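Local coordinates for uncharacterized protein VP1736 (Vibrio parahaemolyticus, PDB 3LXQ) that is of unknown function but belongs to the sulfatase family of the alkaline phosphatase clan, with an alpha/beta core built round a mixed beta sheet, at residues 87-95 with 240-251. Sequence-based numbering, arbitrary orientation.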
loop_
_atom_site.group_PDB
_atom_site.type_symbol
_atom_site.label_atom_id
_atom_site.label_comp_id
_atom_site.label_asym_id
_atom_site.label_seq_id
_atom_site.Cartn_x
_atom_site.Cartn_y
_atom_site.Cartn_z
ATOM N N ASN A 87 16.396 -3.747 7.903
ATOM C CA ASN A 87 16.051 -3.868 6.493
ATOM C C ASN A 87 14.532 -3.781 6.345
ATOM O O ASN A 87 13.786 -4.115 7.275
ATOM C CB ASN A 87 16.540 -5.206 5.928
ATOM C CG ASN A 87 18.036 -5.423 6.097
ATOM O OD1 ASN A 87 18.855 -4.554 5.785
ATOM N ND2 ASN A 87 18.396 -6.609 6.562
ATOM N N LEU A 88 14.071 -3.343 5.179
ATOM C CA LEU A 88 12.633 -3.271 4.916
ATOM C C LEU A 88 12.206 -3.959 3.614
ATOM O O LEU A 88 12.609 -3.563 2.524
ATOM C CB LEU A 88 12.154 -1.815 4.929
ATOM C CG LEU A 88 10.701 -1.559 4.545
ATOM C CD1 LEU A 88 9.714 -2.178 5.537
ATOM C CD2 LEU A 88 10.474 -0.066 4.415
ATOM N N VAL A 89 11.367 -4.983 3.756
ATOM C CA VAL A 89 10.898 -5.765 2.619
ATOM C C VAL A 89 9.388 -5.586 2.510
ATOM O O VAL A 89 8.642 -5.918 3.443
ATOM C CB VAL A 89 11.300 -7.260 2.748
ATOM C CG1 VAL A 89 10.556 -8.124 1.757
ATOM C CG2 VAL A 89 12.812 -7.426 2.566
ATOM N N ILE A 90 8.960 -5.018 1.383
ATOM C CA ILE A 90 7.546 -4.886 1.070
ATOM C C ILE A 90 7.145 -5.943 0.029
ATOM O O ILE A 90 7.669 -5.961 -1.077
ATOM C CB ILE A 90 7.211 -3.462 0.538
ATOM C CG1 ILE A 90 7.483 -2.403 1.620
ATOM C CG2 ILE A 90 5.744 -3.390 0.056
ATOM C CD1 ILE A 90 7.389 -0.939 1.110
ATOM N N LEU A 91 6.213 -6.818 0.393
ATOM C CA LEU A 91 5.786 -7.897 -0.488
ATOM C C LEU A 91 4.390 -7.534 -0.953
ATOM O O LEU A 91 3.401 -7.908 -0.319
ATOM C CB LEU A 91 5.791 -9.249 0.237
ATOM C CG LEU A 91 7.103 -9.662 0.910
ATOM C CD1 LEU A 91 6.922 -10.929 1.771
ATOM C CD2 LEU A 91 8.206 -9.859 -0.120
ATOM N N LEU A 92 4.334 -6.784 -2.050
ATOM C CA LEU A 92 3.083 -6.246 -2.583
ATOM C C LEU A 92 2.313 -7.319 -3.355
ATOM O O LEU A 92 2.853 -7.988 -4.247
ATOM C CB LEU A 92 3.342 -4.982 -3.426
ATOM C CG LEU A 92 2.139 -4.170 -3.958
ATOM C CD1 LEU A 92 1.272 -3.626 -2.859
ATOM C CD2 LEU A 92 2.590 -3.030 -4.870
ATOM N N GLN A 93 1.057 -7.497 -2.987
ATOM C CA GLN A 93 0.275 -8.619 -3.471
ATOM C C GLN A 93 -0.725 -8.144 -4.505
ATOM O O GLN A 93 -1.721 -7.482 -4.169
ATOM C CB GLN A 93 -0.431 -9.323 -2.310
ATOM C CG GLN A 93 0.491 -9.737 -1.184
ATOM C CD GLN A 93 1.489 -10.798 -1.618
ATOM O OE1 GLN A 93 1.120 -11.764 -2.275
ATOM N NE2 GLN A 93 2.761 -10.611 -1.266
ATOM N N GLU A 94 -0.441 -8.465 -5.770
ATOM C CA GLU A 94 -1.328 -8.138 -6.878
ATOM C C GLU A 94 -2.751 -8.627 -6.646
ATOM O O GLU A 94 -2.990 -9.829 -6.522
ATOM C CB GLU A 94 -0.804 -8.728 -8.195
ATOM C CG GLU A 94 -1.778 -8.573 -9.391
ATOM C CD GLU A 94 -2.088 -7.121 -9.684
ATOM O OE1 GLU A 94 -3.278 -6.744 -9.745
ATOM O OE2 GLU A 94 -1.124 -6.341 -9.831
ATOM N N SER A 95 -3.684 -7.676 -6.617
ATOM C CA SER A 95 -5.132 -7.944 -6.563
ATOM C C SER A 95 -5.612 -8.794 -5.385
ATOM O O SER A 95 -6.716 -9.335 -5.424
ATOM C CB SER A 95 -5.626 -8.532 -7.887
ATOM O OG SER A 95 -5.475 -7.590 -8.924
ATOM N N PRO A 240 22.051 -1.575 4.913
ATOM C CA PRO A 240 20.646 -1.888 5.067
ATOM C C PRO A 240 19.980 -1.732 3.697
ATOM O O PRO A 240 20.344 -0.832 2.929
ATOM C CB PRO A 240 20.154 -0.810 6.039
ATOM C CG PRO A 240 21.123 0.322 5.881
ATOM C CD PRO A 240 22.437 -0.350 5.641
ATOM N N PHE A 241 19.045 -2.616 3.378
ATOM C CA PHE A 241 18.347 -2.534 2.099
ATOM C C PHE A 241 16.847 -2.344 2.250
ATOM O O PHE A 241 16.250 -2.795 3.235
ATOM C CB PHE A 241 18.625 -3.767 1.238
ATOM C CG PHE A 241 18.213 -5.072 1.874
ATOM C CD1 PHE A 241 16.965 -5.623 1.620
ATOM C CD2 PHE A 241 19.090 -5.766 2.703
ATOM C CE1 PHE A 241 16.588 -6.832 2.196
ATOM C CE2 PHE A 241 18.721 -6.980 3.279
ATOM C CZ PHE A 241 17.467 -7.511 3.024
ATOM N N PHE A 242 16.259 -1.683 1.248
ATOM C CA PHE A 242 14.810 -1.547 1.116
ATOM C C PHE A 242 14.389 -2.194 -0.197
ATOM O O PHE A 242 14.832 -1.785 -1.273
ATOM C CB PHE A 242 14.376 -0.069 1.152
ATOM C CG PHE A 242 12.986 0.173 0.588
ATOM C CD1 PHE A 242 11.875 -0.480 1.122
ATOM C CD2 PHE A 242 12.797 1.060 -0.467
ATOM C CE1 PHE A 242 10.588 -0.259 0.604
ATOM C CE2 PHE A 242 11.520 1.292 -0.992
ATOM C CZ PHE A 242 10.412 0.623 -0.457
ATOM N N SER A 243 13.526 -3.201 -0.094
ATOM C CA SER A 243 13.084 -3.956 -1.249
ATOM C C SER A 243 11.568 -3.953 -1.433
ATOM O O SER A 243 10.817 -4.341 -0.537
ATOM C CB SER A 243 13.606 -5.389 -1.144
ATOM O OG SER A 243 13.243 -6.152 -2.286
ATOM N N LEU A 244 11.131 -3.521 -2.615
ATOM C CA LEU A 244 9.738 -3.671 -3.041
ATOM C C LEU A 244 9.637 -4.857 -3.999
ATOM O O LEU A 244 10.259 -4.853 -5.044
ATOM C CB LEU A 244 9.213 -2.378 -3.702
ATOM C CG LEU A 244 7.837 -2.459 -4.380
ATOM C CD1 LEU A 244 6.737 -2.810 -3.392
ATOM C CD2 LEU A 244 7.493 -1.186 -5.124
ATOM N N VAL A 245 8.841 -5.856 -3.620
ATOM C CA VAL A 245 8.658 -7.091 -4.372
ATOM C C VAL A 245 7.186 -7.176 -4.735
ATOM O O VAL A 245 6.333 -7.117 -3.855
ATOM C CB VAL A 245 9.003 -8.328 -3.520
ATOM C CG1 VAL A 245 8.779 -9.595 -4.315
ATOM C CG2 VAL A 245 10.448 -8.266 -2.965
ATOM N N PHE A 246 6.886 -7.324 -6.024
ATOM C CA PHE A 246 5.513 -7.201 -6.516
ATOM C C PHE A 246 5.107 -8.439 -7.293
ATOM O O PHE A 246 5.728 -8.761 -8.300
ATOM C CB PHE A 246 5.404 -5.933 -7.374
ATOM C CG PHE A 246 3.989 -5.563 -7.793
ATOM C CD1 PHE A 246 2.881 -5.939 -7.036
ATOM C CD2 PHE A 246 3.783 -4.800 -8.942
ATOM C CE1 PHE A 246 1.576 -5.576 -7.422
ATOM C CE2 PHE A 246 2.479 -4.421 -9.344
ATOM C CZ PHE A 246 1.381 -4.811 -8.575
ATOM N N THR A 247 4.069 -9.127 -6.824
ATOM C CA THR A 247 3.584 -10.350 -7.488
ATOM C C THR A 247 2.937 -10.053 -8.843
ATOM O O THR A 247 2.512 -8.921 -9.088
ATOM C CB THR A 247 2.602 -11.189 -6.599
ATOM O OG1 THR A 247 1.374 -10.474 -6.375
ATOM C CG2 THR A 247 3.257 -11.563 -5.265
ATOM N N SER A 248 2.866 -11.091 -9.689
ATOM C CA SER A 248 2.375 -11.018 -11.080
ATOM C C SER A 248 1.482 -12.185 -11.502
ATOM O O SER A 248 0.733 -12.066 -12.484
ATOM C CB SER A 248 3.556 -11.000 -12.056
ATOM O OG SER A 248 4.172 -9.728 -12.073
ATOM N N SER A 249 1.562 -13.317 -10.803
ATOM C CA SER A 249 0.797 -14.501 -11.246
ATOM C C SER A 249 -0.698 -14.258 -11.342
ATOM O O SER A 249 -1.343 -14.735 -12.272
ATOM C CB SER A 249 1.051 -15.732 -10.364
ATOM O OG SER A 249 2.327 -16.268 -10.617
ATOM N N ASN A 250 -1.241 -13.542 -10.361
ATOM C CA ASN A 250 -2.668 -13.256 -10.312
ATOM C C ASN A 250 -3.111 -12.181 -11.316
ATOM O O ASN A 250 -3.453 -11.053 -10.935
ATOM C CB ASN A 250 -3.074 -12.900 -8.877
ATOM C CG ASN A 250 -4.563 -12.775 -8.710
ATOM O OD1 ASN A 250 -5.333 -13.323 -9.492
ATOM N ND2 ASN A 250 -4.981 -12.034 -7.696
ATOM N N HIS A 251 -3.078 -12.550 -12.600
ATOM C CA HIS A 251 -3.578 -11.753 -13.721
ATOM C C HIS A 251 -4.172 -12.725 -14.721
ATOM O O HIS A 251 -3.614 -13.810 -14.936
ATOM C CB HIS A 251 -2.443 -11.082 -14.488
ATOM C CG HIS A 251 -1.959 -9.793 -13.911
ATOM N ND1 HIS A 251 -0.811 -9.711 -13.152
ATOM C CD2 HIS A 251 -2.431 -8.530 -14.028
ATOM C CE1 HIS A 251 -0.612 -8.451 -12.801
ATOM N NE2 HIS A 251 -1.582 -7.715 -13.317
HETATM O O HOH W 1 -0.983 -11.895 -5.971
HETATM O O HOH W 2 -0.787 -4.727 -12.872
HETATM O O HOH W 3 -5.016 -9.001 -11.428
#
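Leu-88 and Phe-242 form the first of five parallel beta bridges that run to Leu-92 and Phe-246. The ladder is regular: the strand axes approach to 4.7 Å at 18°, and bonds such as Ile-90 N to Ser-243 O (2.8 Å) repeat along it. On the sheet face bearing Leu-88, Ile-90 and Leu-92 the packing is dense. CD1 of Ile-90 meets the edge of the Phe-242 ring 3.3 Å from CE1, and CD2 of Leu-92 makes a CH-pi contact over one face of Phe-246, toward the rim, 4.0 Å from the ring centroid. At the N-terminal end the Asn-87 amide stacks on the Phe-241 ring, planes 22° apart, while its OD1 accepts Phe-241 N; chi1 of -57°, with CG beside the backbone N, brings the amide over the ring.

Past the strands the pairing opens into a polar end that holds ordered waters though most of its residues are buried. Thr-247 OG1 takes over from backbone carbonyls, accepting Glu-94 N at 2.8 Å, and a water joins that hydroxyl to Glu-94 O. The same carbonyl receives Asn-250 ND2 (3.2 Å). Glu-94, bent at chi2, lays CG 3.6 Å from His-251 CE1; its OE2 hydrogen-bonds Ser-133 OG and lies close to Asp-305 OD2. A backbone ladder, apolar on the Leu-88, Ile-90 and Leu-92 face, thus gives way, at the C-terminal ends of the two strands, to a water-bridged polar cluster, consistent with the place where this clan carries its active site.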